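Putative primosome component (Streptococcus pyogenes serotype M3, PDB 2QGZ) probably acts as a helicase loader, a P-loop ATPase of the IstB/DnaI type that would help deliver the replicative helicase during primosome assembly. Local coordinates at residues P190-A193 against I194-N198; V236-V239 against I240-R244. All coordinates share one frame; numbering follows the deposited sequence.

Contact 1: residues P190-A193 against I194-N198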
loop_
_atom_site.group_PDB
_atom_site.type_symbol
_atom_site.label_atom_id
_atom_site.label_comp_id
_atom_site.label_asym_id
_atom_site.label_seq_id
_atom_site.Cartn_x
_atom_site.Cartn_y
_atom_site.Cartn_z
ATOM N N PRO A 190 6.305 -9.541 -0.849
ATOM C CA PRO A 190 7.104 -10.745 -1.123
ATOM C C PRO A 190 8.302 -10.926 -0.174
ATOM O O PRO A 190 8.627 -12.050 0.209
ATOM C CB PRO A 190 7.530 -10.550 -2.572
ATOM C CG PRO A 190 6.345 -9.835 -3.159
ATOM C CD PRO A 190 6.022 -8.805 -2.094
ATOM N N SER A 191 8.948 -9.826 0.211
ATOM C CA SER A 191 10.096 -9.892 1.117
ATOM C C SER A 191 9.667 -10.045 2.570
ATOM O O SER A 191 10.346 -10.698 3.356
ATOM C CB SER A 191 10.963 -8.641 0.983
ATOM O OG SER A 191 11.465 -8.525 -0.333
ATOM N N PHE A 192 8.548 -9.428 2.925
ATOM C CA PHE A 192 8.027 -9.509 4.282
ATOM C C PHE A 192 7.579 -10.944 4.558
ATOM O O PHE A 192 7.854 -11.494 5.619
ATOM C CB PHE A 192 6.844 -8.554 4.434
ATOM C CG PHE A 192 6.131 -8.661 5.749
ATOM C CD1 PHE A 192 6.642 -8.046 6.884
ATOM C CD2 PHE A 192 4.928 -9.358 5.843
ATOM C CE1 PHE A 192 5.962 -8.119 8.101
ATOM C CE2 PHE A 192 4.236 -9.442 7.053
ATOM C CZ PHE A 192 4.753 -8.819 8.185
ATOM N N ALA A 193 6.888 -11.541 3.590
ATOM C CA ALA A 193 6.396 -12.906 3.723
ATOM C C ALA A 193 7.547 -13.851 4.044
ATOM O O ALA A 193 7.497 -14.587 5.032
ATOM C CB ALA A 193 5.703 -13.344 2.433
ATOM N N ILE A 194 8.579 -13.825 3.204
ATOM C CA ILE A 194 9.754 -14.669 3.385
ATOM C C ILE A 194 10.490 -14.386 4.700
ATOM O O ILE A 194 10.854 -15.316 5.418
ATOM C CB ILE A 194 10.745 -14.494 2.208
ATOM C CG1 ILE A 194 10.140 -15.082 0.933
ATOM C CG2 ILE A 194 12.073 -15.169 2.528
ATOM C CD1 ILE A 194 11.048 -15.002 -0.268
ATOM N N ASP A 195 10.710 -13.114 5.017
ATOM C CA ASP A 195 11.408 -12.759 6.249
ATOM C C ASP A 195 10.621 -13.126 7.510
ATOM O O ASP A 195 11.209 -13.439 8.549
ATOM C CB ASP A 195 11.740 -11.264 6.265
ATOM C CG ASP A 195 12.769 -10.886 5.211
ATOM O OD1 ASP A 195 13.798 -11.591 5.118
ATOM O OD2 ASP A 195 12.557 -9.887 4.483
ATOM N N VAL A 196 9.295 -13.085 7.422
ATOM C CA VAL A 196 8.456 -13.426 8.566
ATOM C C VAL A 196 8.303 -14.939 8.643
ATOM O O VAL A 196 8.153 -15.493 9.726
ATOM C CB VAL A 196 7.048 -12.790 8.465
ATOM C CG1 VAL A 196 6.320 -13.309 7.237
ATOM C CG2 VAL A 196 6.251 -13.114 9.709
ATOM N N LYS A 197 8.344 -15.591 7.483
ATOM C CA LYS A 197 8.222 -17.046 7.395
ATOM C C LYS A 197 9.240 -17.628 8.359
ATOM O O LYS A 197 8.978 -18.622 9.038
ATOM C CB LYS A 197 8.524 -17.519 5.967
ATOM C CG LYS A 197 7.635 -18.652 5.460
ATOM C CD LYS A 197 8.360 -19.991 5.396
ATOM C CE LYS A 197 8.612 -20.571 6.779
ATOM N NZ LYS A 197 9.224 -21.932 6.712
ATOM N N ASN A 198 10.406 -16.995 8.409
ATOM C CA ASN A 198 11.465 -17.414 9.309
ATOM C C ASN A 198 11.083 -16.923 10.708
ATOM O O ASN A 198 11.725 -16.038 11.278
ATOM C CB ASN A 198 12.801 -16.810 8.864
ATOM C CG ASN A 198 13.181 -17.211 7.441
ATOM O OD1 ASN A 198 14.144 -16.693 6.872
ATOM N ND2 ASN A 198 12.426 -18.139 6.865
#
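The carbonyl oxygen of Ser191 accepts the amide of Asp195 at 3.0 Å between N and O, a fairly straight bond (161° at the hydrogen) whose donor stands 28° off the carbonyl plane. The Asp195 carboxylate folds back over the same oxygen. With CG anti to its own carbonyl carbon and beside its backbone N (chi1 -67°), it is turned toward the preceding helical turn, and Asp195 OD2 comes 2.6 Å from Ser191 O. Asp195 OD2 also passes 4.0 Å from Ser191 CB. The hydroxyl of Ser191 has its polar partner elsewhere: OG is hydrogen-bonded to ND1 of His188, at the end of the preceding strand.

One residue earlier the helical bonding is slacker, for Ile194 N reaches Pro190 O only through a weak bond of 3.5 Å. The Ile194 side chain lies beside that carbonyl, its CG1 3.5 Å from Pro190 O. On another side of the helix the buried Phe192 ring carries the apolar surface; Val196 follows it one turn along, but the placement of Val196 CG1 in the model is doubtful. The last turn ends at Asn198, the first residue to leave helical backbone angles.

Helix 189-197 follows directly on strand 184-188 of the parallel sheet. Ser191 and Asp195 both touch the loop residue Ser113, which follows edge strand 109-112, while Pro190 touches Asp222, just beyond strand 217-221, and the Phe192 ring packs toward the segment 236-244.

Contact 2: residues V236-V239 against I240-R244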
loop_
_atom_site.group_PDB
_atom_site.type_symbol
_atom_site.label_atom_id
_atom_site.label_comp_id
_atom_site.label_asym_id
_atom_site.label_seq_id
_atom_site.Cartn_x
_atom_site.Cartn_y
_atom_site.Cartn_z
ATOM N N VAL A 236 -0.665 -14.886 8.369
ATOM C CA VAL A 236 -0.075 -13.592 8.699
ATOM C C VAL A 236 -0.839 -12.463 8.017
ATOM O O VAL A 236 -1.316 -11.539 8.673
ATOM C CB VAL A 236 1.399 -13.519 8.267
ATOM C CG1 VAL A 236 2.010 -12.217 8.740
ATOM C CG2 VAL A 236 2.166 -14.708 8.829
ATOM N N LEU A 237 -0.959 -12.544 6.697
ATOM C CA LEU A 237 -1.667 -11.525 5.937
ATOM C C LEU A 237 -3.127 -11.483 6.375
ATOM O O LEU A 237 -3.691 -10.415 6.609
ATOM C CB LEU A 237 -1.584 -11.837 4.442
ATOM C CG LEU A 237 -1.769 -10.735 3.392
ATOM C CD1 LEU A 237 -2.949 -11.083 2.511
ATOM C CD2 LEU A 237 -1.954 -9.379 4.052
ATOM N N GLN A 238 -3.727 -12.662 6.500
ATOM C CA GLN A 238 -5.125 -12.784 6.892
ATOM C C GLN A 238 -5.388 -12.117 8.239
ATOM O O GLN A 238 -6.377 -11.406 8.402
ATOM C CB GLN A 238 -5.511 -14.267 6.939
ATOM C CG GLN A 238 -7.003 -14.546 6.804
ATOM C CD GLN A 238 -7.783 -14.225 8.061
ATOM O OE1 GLN A 238 -8.916 -13.742 7.998
ATOM N NE2 GLN A 238 -7.181 -14.499 9.213
ATOM N N VAL A 239 -4.496 -12.321 9.199
ATOM C CA VAL A 239 -4.686 -11.737 10.520
ATOM C C VAL A 239 -4.445 -10.231 10.518
ATOM O O VAL A 239 -5.182 -9.483 11.156
ATOM C CB VAL A 239 -3.767 -12.403 11.567
ATOM C CG1 VAL A 239 -4.118 -11.905 12.977
ATOM C CG2 VAL A 239 -3.935 -13.906 11.501
ATOM N N ILE A 240 -3.411 -9.792 9.805
ATOM C CA ILE A 240 -3.115 -8.373 9.727
ATOM C C ILE A 240 -4.305 -7.663 9.095
ATOM O O ILE A 240 -4.764 -6.647 9.601
ATOM C CB ILE A 240 -1.844 -8.096 8.875
ATOM C CG1 ILE A 240 -0.589 -8.461 9.673
ATOM C CG2 ILE A 240 -1.793 -6.625 8.449
ATOM C CD1 ILE A 240 0.689 -8.330 8.869
ATOM N N LEU A 241 -4.809 -8.199 7.994
ATOM C CA LEU A 241 -5.939 -7.572 7.328
ATOM C C LEU A 241 -7.163 -7.586 8.241
ATOM O O LEU A 241 -7.847 -6.565 8.397
ATOM C CB LEU A 241 -6.223 -8.279 5.997
ATOM C CG LEU A 241 -5.699 -7.619 4.703
ATOM C CD1 LEU A 241 -4.440 -6.803 4.948
ATOM C CD2 LEU A 241 -5.455 -8.697 3.648
ATOM N N GLN A 242 -7.425 -8.730 8.865
ATOM C CA GLN A 242 -8.563 -8.871 9.773
ATOM C C GLN A 242 -8.513 -7.795 10.852
ATOM O O GLN A 242 -9.497 -7.117 11.117
ATOM C CB GLN A 242 -8.529 -10.243 10.434
ATOM C CG GLN A 242 -9.602 -10.462 11.450
ATOM C CD GLN A 242 -9.553 -11.863 12.023
ATOM O OE1 GLN A 242 -10.575 -12.424 12.409
ATOM N NE2 GLN A 242 -8.360 -12.428 12.095
ATOM N N TYR A 243 -7.351 -7.638 11.468
ATOM C CA TYR A 243 -7.178 -6.643 12.507
ATOM C C TYR A 243 -7.369 -5.214 11.999
ATOM O O TYR A 243 -7.927 -4.374 12.709
ATOM C CB TYR A 243 -5.792 -6.793 13.128
ATOM C CG TYR A 243 -5.408 -5.669 14.052
ATOM C CD1 TYR A 243 -4.729 -4.550 13.571
ATOM C CD2 TYR A 243 -5.708 -5.727 15.414
ATOM C CE1 TYR A 243 -4.354 -3.512 14.424
ATOM C CE2 TYR A 243 -5.336 -4.703 16.284
ATOM C CZ TYR A 243 -4.661 -3.595 15.782
ATOM O OH TYR A 243 -4.306 -2.568 16.628
ATOM N N ARG A 244 -6.909 -4.926 10.781
ATOM C CA ARG A 244 -7.067 -3.580 10.256
ATOM C C ARG A 244 -8.525 -3.327 9.872
ATOM O O ARG A 244 -8.991 -2.187 9.916
ATOM C CB ARG A 244 -6.094 -3.329 9.088
ATOM C CG ARG A 244 -4.630 -3.269 9.546
ATOM C CD ARG A 244 -3.643 -2.976 8.401
ATOM N NE ARG A 244 -3.667 -1.574 7.998
ATOM C CZ ARG A 244 -3.123 -0.576 8.690
ATOM N NH1 ARG A 244 -2.496 -0.810 9.831
ATOM N NH2 ARG A 244 -3.219 0.668 8.247
#
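Leu237 and Leu241 meet through their methyl ends, one turn apart, with Leu237 CD2 3.6 Å from Leu241 CD2. The latter methyl lies against both methyls of Leu237. Their side chains are inclined to one another, and both are buried. Val236 and Ile240 instead run side by side in the same direction, CG1 of Val236 lying 4.1 Å from CD1 of Ile240. Val236 CG1 is anti to the backbone N (chi1 -175°), whereas Ile240 CG1 is anti to the carbonyl carbon (chi1 -75°), which brings it back over Val236 O. The amides of Gln238 and Gln242 approach with planes 66° apart and their NE2 atoms 3.7 Å from each other; Gln238 OE1 is held by NE of Arg284.

Regular helical bonds set this spacing. Leu241 N donates to Leu237 O at 2.8 Å, and Tyr243 N to Val239 O at 2.9 Å. Farther out, Tyr243 OH is hydrogen-bonded to Asn214 OD1.

The leucine pair lies between strand 217-221, where both touch Leu220, and helix 281-288, where Leu237 meets Val281 and Leu241 meets Leu288. Val236 and Ile240 face helix 189-197.

Overall arrangement
Contact 1 precedes contact 2 along the chain, and both belong to the IstB-like ATP-binding region; their centres lie about 15 Å apart. Each is local to a single helix region, 189-197 for the first and 237-247 for the second, and the two touch directly: Phe192 CE2 is 3.9 Å from Val236 CG1 and 4.1 Å from Ile240 CD1. Strand 217-221 falls between the two helices in sequence and is the sheet neighbour of strand 184-188, which leads into helix 189-197. Strand 251-255, following helix 237-247, comes next in the sheet. The paired helices thus form part of the helical layer packed on the parallel sheet of a P-loop NTPase fold.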